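Local atomic coordinates of TsrD (Streptomyces laurentii, PDB entry 5X7L), a protein that is of unknown function but belongs to the SnoaL-like family, with the cone-shaped alpha-plus-beta fold of the NTF2 clan. Residues B[8-16]-B[108-117]. Residues are numbered along the deposited sequence; the frame is centred on the assembly and turned at random.
Sequences SVQQLMEHF and DIFLIEDGLF. With IPA (isopropyl alcohol), chain G.
Leu12 is the main knob that helix 8-16 presses into the hairpin 108-117. Its CD1 lies over a face of the Phe117 ring, 4.1 Å from the ring centroid, a CH-pi contact, while CD2 sits in the hollow between Gly115 O, 3.7 Å away, and Leu116 CD2. On the next residue, the selenium of Met13 (a selenomethionine) fills the notch where two phenyl rings meet: SE is 3.7 Å from Phe117 CE2 and 4.0 Å from Phe110 CE2, reaching both rings obliquely as Met-aromatic contacts. A bend at chi2 (-56°) curls the chain and brings SE against them. Phe110 turns its edge to a face of Phe16 in a T-shaped pair, centroids 5.3 Å apart and planes at 69°. Beyond them Asp108 OD2 accepts a 2.6 Å hydrogen bond from O2 of an isopropyl alcohol, probably from the crystallisation liquor, which lies at the edge of Phe16. At the other end Val9 CG2 meets Ile112 CD1 at 4.0 Å, where Ile112 comes just before the type I' turn from Glu113 to Leu116. No hydrogen bond joins helix and hairpin. An N-terminal helix laid across a curved antiparallel sheet, with aromatic side chains filling the space between, is the cone-like architecture of the NTF2 fold.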
ATOM      1  N   SER B   8      10.757 -19.118   7.051  1.00 22.53           N
ATOM      2  CA  SER B   8      10.091 -19.740   5.911  1.00 21.79           C
ATOM      3  C   SER B   8       9.419 -18.697   5.020  1.00 17.81           C
ATOM      4  O   SER B   8       9.453 -18.812   3.797  1.00 16.99           O
ATOM      5  CB  SER B   8       9.065 -20.775   6.380  1.00 27.20           C
ATOM      6  OG  SER B   8       9.687 -21.791   7.148  1.00 32.36           O
ATOM      7  N   VAL B   9       8.817 -17.680   5.627  1.00 17.61           N
ATOM      8  CA  VAL B   9       8.182 -16.616   4.853  1.00 16.79           C
ATOM      9  C   VAL B   9       9.244 -15.801   4.116  1.00 16.04           C
ATOM     10  O   VAL B   9       9.044 -15.410   2.964  1.00 15.65           O
ATOM     11  CB  VAL B   9       7.316 -15.697   5.736  1.00 18.27           C
ATOM     12  CG1 VAL B   9       6.727 -14.560   4.911  1.00 18.29           C
ATOM     13  CG2 VAL B   9       6.202 -16.501   6.395  1.00 19.68           C
ATOM     14  N   GLN B  10      10.381 -15.567   4.768  1.00 16.42           N
ATOM     15  CA  GLN B  10      11.498 -14.894   4.108  1.00 16.87           C
ATOM     16  C   GLN B  10      11.945 -15.658   2.862  1.00 15.89           C
ATOM     17  O   GLN B  10      12.259 -15.053   1.837  1.00 16.30           O
ATOM     18  CB  GLN B  10      12.670 -14.720   5.070  1.00 18.37           C
ATOM     19  CG  GLN B  10      12.410 -13.688   6.151  1.00 20.86           C
ATOM     20  N   GLN B  11      11.956 -16.985   2.945  1.00 16.03           N
ATOM     21  CA  GLN B  11      12.317 -17.812   1.795  1.00 16.71           C
ATOM     22  C   GLN B  11      11.291 -17.688   0.670  1.00 14.64           C
ATOM     23  O   GLN B  11      11.668 -17.626  -0.500  1.00 15.73           O
ATOM     24  CB  GLN B  11      12.482 -19.280   2.199  1.00 21.16           C
ATOM     25  CG  GLN B  11      12.928 -20.185   1.056  1.00 28.72           C
ATOM     26  CD  GLN B  11      14.289 -19.806   0.493  1.00 36.40           C
ATOM     27  OE1 GLN B  11      14.384 -19.103  -0.514  1.00 40.01           O
ATOM     28  NE2 GLN B  11      15.350 -20.272   1.144  1.00 39.90           N
ATOM     29  N   LEU B  12      10.003 -17.655   1.015  1.00 14.38           N
ATOM     30  CA  LEU B  12       8.960 -17.411   0.013  1.00 14.49           C
ATOM     31  C   LEU B  12       9.226 -16.098  -0.711  1.00 12.88           C
ATOM     32  O   LEU B  12       9.144 -16.027  -1.937  1.00 13.60           O
ATOM     33  CB  LEU B  12       7.560 -17.367   0.637  1.00 15.13           C
ATOM     34  CG  LEU B  12       7.003 -18.625   1.307  1.00 16.42           C
ATOM     35  CD1 LEU B  12       5.599 -18.346   1.825  1.00 18.49           C
ATOM     36  CD2 LEU B  12       6.994 -19.813   0.360  1.00 18.89           C
HETATM   37  N   MSE B  13       9.549 -15.060   0.054  1.00 12.97           N
HETATM   38  CA  MSE B  13       9.797 -13.747  -0.534  1.00 13.18           C
HETATM   39  C   MSE B  13      11.012 -13.749  -1.435  1.00 12.61           C
HETATM   40  O   MSE B  13      11.014 -13.070  -2.456  1.00 13.50           O
HETATM   41  CB  MSE B  13       9.970 -12.680   0.544  1.00 13.68           C
HETATM   42  CG  MSE B  13       8.668 -12.317   1.244  1.00 14.83           C
HETATM   43 SE   MSE B  13       7.254 -11.739   0.015  0.80 15.76          SE
HETATM   44  CE  MSE B  13       8.261 -10.436  -1.043  1.00 15.09           C
ATOM     45  N   GLU B  14      12.049 -14.507  -1.082  1.00 13.28           N
ATOM     46  CA  GLU B  14      13.231 -14.590  -1.945  1.00 14.98           C
ATOM     47  C   GLU B  14      12.855 -15.156  -3.314  1.00 13.36           C
ATOM     48  O   GLU B  14      13.302 -14.657  -4.348  1.00 13.86           O
ATOM     49  CB  GLU B  14      14.332 -15.435  -1.298  1.00 17.11           C
ATOM     50  CG  GLU B  14      14.997 -14.761  -0.110  1.00 19.78           C
ATOM     51  N   HIS B  15      12.015 -16.184  -3.321  1.00 13.13           N
ATOM     52  CA  HIS B  15      11.534 -16.742  -4.580  1.00 13.27           C
ATOM     53  C   HIS B  15      10.659 -15.755  -5.343  1.00 11.94           C
ATOM     54  O   HIS B  15      10.771 -15.643  -6.562  1.00 12.74           O
ATOM     55  CB  HIS B  15      10.766 -18.039  -4.341  1.00 14.54           C
ATOM     56  CG  HIS B  15      11.648 -19.215  -4.075  1.00 16.55           C
ATOM     57  ND1 HIS B  15      12.462 -19.765  -5.041  1.00 18.33           N
ATOM     58  CD2 HIS B  15      11.844 -19.951  -2.956  1.00 19.28           C
ATOM     59  CE1 HIS B  15      13.120 -20.790  -4.531  1.00 21.89           C
ATOM     60  NE2 HIS B  15      12.764 -20.924  -3.266  1.00 21.26           N
ATOM     61  N   PHE B  16       9.790 -15.047  -4.629  1.00 11.86           N
ATOM     62  CA  PHE B  16       8.911 -14.067  -5.264  1.00 11.80           C
ATOM     63  C   PHE B  16       9.739 -13.001  -5.982  1.00 11.91           C
ATOM     64  O   PHE B  16       9.511 -12.702  -7.154  1.00 12.27           O
ATOM     65  CB  PHE B  16       7.986 -13.428  -4.226  1.00 11.89           C
ATOM     66  CG  PHE B  16       6.988 -12.466  -4.807  1.00 11.61           C
ATOM     67  CD1 PHE B  16       5.802 -12.928  -5.359  1.00 13.21           C
ATOM     68  CD2 PHE B  16       7.230 -11.101  -4.795  1.00 12.54           C
ATOM     69  CE1 PHE B  16       4.877 -12.044  -5.891  1.00 14.02           C
ATOM     70  CE2 PHE B  16       6.311 -10.215  -5.326  1.00 12.36           C
ATOM     71  CZ  PHE B  16       5.133 -10.685  -5.876  1.00 13.64           C
ATOM     72  N   ASP B 108       2.386  -5.154  -0.778  1.00 11.05           N
ATOM     73  CA  ASP B 108       1.554  -6.341  -0.975  1.00 11.27           C
ATOM     74  C   ASP B 108       1.301  -7.019   0.360  1.00 10.26           C
ATOM     75  O   ASP B 108       2.235  -7.230   1.136  1.00 11.76           O
ATOM     76  CB  ASP B 108       2.243  -7.366  -1.884  1.00 12.97           C
ATOM     77  CG  ASP B 108       2.328  -6.929  -3.332  1.00 14.21           C
ATOM     78  OD1 ASP B 108       1.808  -5.857  -3.696  1.00 15.87           O
ATOM     79  OD2 ASP B 108       2.931  -7.685  -4.118  1.00 15.17           O
ATOM     80  N   ILE B 109       0.044  -7.372   0.610  1.00 10.12           N
ATOM     81  CA  ILE B 109      -0.314  -8.225   1.733  1.00 10.20           C
ATOM     82  C   ILE B 109      -0.714  -9.576   1.165  1.00 10.03           C
ATOM     83  O   ILE B 109      -1.648  -9.659   0.374  1.00 10.89           O
ATOM     84  CB  ILE B 109      -1.473  -7.639   2.558  1.00 10.44           C
ATOM     85  CG1 ILE B 109      -1.098  -6.249   3.079  1.00 10.87           C
ATOM     86  CG2 ILE B 109      -1.835  -8.580   3.701  1.00 11.43           C
ATOM     87  CD1 ILE B 109      -2.220  -5.529   3.789  1.00 12.64           C
ATOM     88  N   PHE B 110       0.001 -10.626   1.563  1.00 10.80           N
ATOM     89  CA  PHE B 110      -0.277 -11.981   1.104  1.00 11.23           C
ATOM     90  C   PHE B 110      -0.954 -12.807   2.187  1.00 11.21           C
ATOM     91  O   PHE B 110      -0.580 -12.736   3.359  1.00 11.83           O
ATOM     92  CB  PHE B 110       1.010 -12.702   0.712  1.00 11.85           C
ATOM     93  CG  PHE B 110       1.729 -12.099  -0.457  1.00 11.40           C
ATOM     94  CD1 PHE B 110       1.279 -12.311  -1.752  1.00 11.92           C
ATOM     95  CD2 PHE B 110       2.881 -11.351  -0.265  1.00 12.55           C
ATOM     96  CE1 PHE B 110       1.955 -11.772  -2.835  1.00 13.09           C
ATOM     97  CE2 PHE B 110       3.559 -10.807  -1.346  1.00 13.11           C
ATOM     98  CZ  PHE B 110       3.096 -11.021  -2.631  1.00 13.26           C
ATOM     99  N   LEU B 111      -1.938 -13.598   1.771  1.00 11.31           N
ATOM    100  CA  LEU B 111      -2.535 -14.636   2.602  1.00 11.67           C
ATOM    101  C   LEU B 111      -1.814 -15.955   2.338  1.00 11.37           C
ATOM    102  O   LEU B 111      -1.664 -16.364   1.187  1.00 12.55           O
ATOM    103  CB  LEU B 111      -4.023 -14.780   2.279  1.00 13.06           C
ATOM    104  CG  LEU B 111      -4.812 -15.871   3.010  1.00 14.15           C
ATOM    105  CD1 LEU B 111      -4.904 -15.574   4.500  1.00 15.81           C
ATOM    106  CD2 LEU B 111      -6.200 -16.016   2.396  1.00 16.24           C
ATOM    107  N   ILE B 112      -1.377 -16.615   3.407  1.00 11.88           N
ATOM    108  CA  ILE B 112      -0.668 -17.888   3.307  1.00 12.90           C
ATOM    109  C   ILE B 112      -1.631 -19.056   3.526  1.00 13.28           C
ATOM    110  O   ILE B 112      -2.299 -19.129   4.557  1.00 13.87           O
ATOM    111  CB  ILE B 112       0.485 -17.959   4.335  1.00 13.37           C
ATOM    112  CG1 ILE B 112       1.466 -16.803   4.112  1.00 13.97           C
ATOM    113  CG2 ILE B 112       1.207 -19.300   4.250  1.00 14.18           C
ATOM    114  CD1 ILE B 112       2.371 -16.527   5.294  1.00 14.83           C
ATOM    115  N   GLU B 113      -1.695 -19.951   2.541  1.00 13.90           N
ATOM    116  CA  GLU B 113      -2.468 -21.191   2.628  1.00 14.46           C
ATOM    117  C   GLU B 113      -1.600 -22.330   2.141  1.00 15.02           C
ATOM    118  O   GLU B 113      -0.937 -22.207   1.111  1.00 15.49           O
ATOM    119  CB  GLU B 113      -3.729 -21.130   1.767  1.00 15.67           C
ATOM    120  CG  GLU B 113      -4.780 -20.161   2.263  1.00 16.73           C
ATOM    121  CD  GLU B 113      -5.983 -20.060   1.339  1.00 17.21           C
ATOM    122  OE1 GLU B 113      -5.975 -20.674   0.250  1.00 17.64           O
ATOM    123  OE2 GLU B 113      -6.939 -19.348   1.703  1.00 17.77           O
ATOM    124  N   ASP B 114      -1.608 -23.439   2.874  1.00 16.79           N
ATOM    125  CA  ASP B 114      -0.818 -24.610   2.508  1.00 17.51           C
ATOM    126  C   ASP B 114       0.652 -24.236   2.305  1.00 16.33           C
ATOM    127  O   ASP B 114       1.317 -24.753   1.409  1.00 17.26           O
ATOM    128  CB  ASP B 114      -1.385 -25.269   1.244  1.00 19.17           C
ATOM    129  CG  ASP B 114      -2.847 -25.647   1.390  1.00 21.78           C
ATOM    130  OD1 ASP B 114      -3.199 -26.292   2.399  1.00 22.92           O
ATOM    131  OD2 ASP B 114      -3.645 -25.297   0.495  1.00 23.44           O
ATOM    132  N   GLY B 115       1.146 -23.321   3.134  1.00 15.60           N
ATOM    133  CA  GLY B 115       2.547 -22.920   3.102  1.00 15.81           C
ATOM    134  C   GLY B 115       2.965 -22.039   1.934  1.00 14.37           C
ATOM    135  O   GLY B 115       4.162 -21.839   1.721  1.00 15.25           O
ATOM    136  N   LEU B 116       1.993 -21.505   1.193  1.00 13.49           N
ATOM    137  CA  LEU B 116       2.265 -20.691   0.004  1.00 12.63           C
ATOM    138  C   LEU B 116       1.356 -19.467  -0.015  1.00 12.01           C
ATOM    139  O   LEU B 116       0.296 -19.467   0.608  1.00 13.34           O
ATOM    140  CB  LEU B 116       2.049 -21.519  -1.266  1.00 12.88           C
ATOM    141  CG  LEU B 116       2.964 -22.735  -1.436  1.00 13.78           C
ATOM    142  CD1 LEU B 116       2.428 -23.667  -2.510  1.00 14.54           C
ATOM    143  CD2 LEU B 116       4.389 -22.312  -1.770  1.00 15.40           C
ATOM    144  N   PHE B 117       1.757 -18.424  -0.735  1.00 11.91           N
ATOM    145  CA  PHE B 117       0.876 -17.271  -0.920  1.00 12.18           C
ATOM    146  C   PHE B 117      -0.273 -17.672  -1.841  1.00 11.72           C
ATOM    147  O   PHE B 117      -0.039 -18.176  -2.936  1.00 12.44           O
ATOM    148  CB  PHE B 117       1.615 -16.079  -1.527  1.00 11.92           C
ATOM    149  CG  PHE B 117       2.797 -15.598  -0.727  1.00 11.87           C
ATOM    150  CD1 PHE B 117       2.798 -15.627   0.665  1.00 12.62           C
ATOM    151  CD2 PHE B 117       3.907 -15.076  -1.378  1.00 13.00           C
ATOM    152  CE1 PHE B 117       3.890 -15.162   1.381  1.00 13.23           C
ATOM    153  CE2 PHE B 117       4.999 -14.610  -0.669  1.00 13.81           C
ATOM    154  CZ  PHE B 117       4.994 -14.653   0.714  1.00 13.64           C
TER
HETATM  155  C1  IPA G 202       1.311  -9.662  -6.123  1.00 20.11           C
HETATM  156  C2  IPA G 202       1.697  -8.626  -7.171  1.00 20.20           C
HETATM  157  C3  IPA G 202       0.504  -7.747  -7.524  1.00 24.59           C
HETATM  158  O2  IPA G 202       2.743  -7.803  -6.664  1.00 19.62           O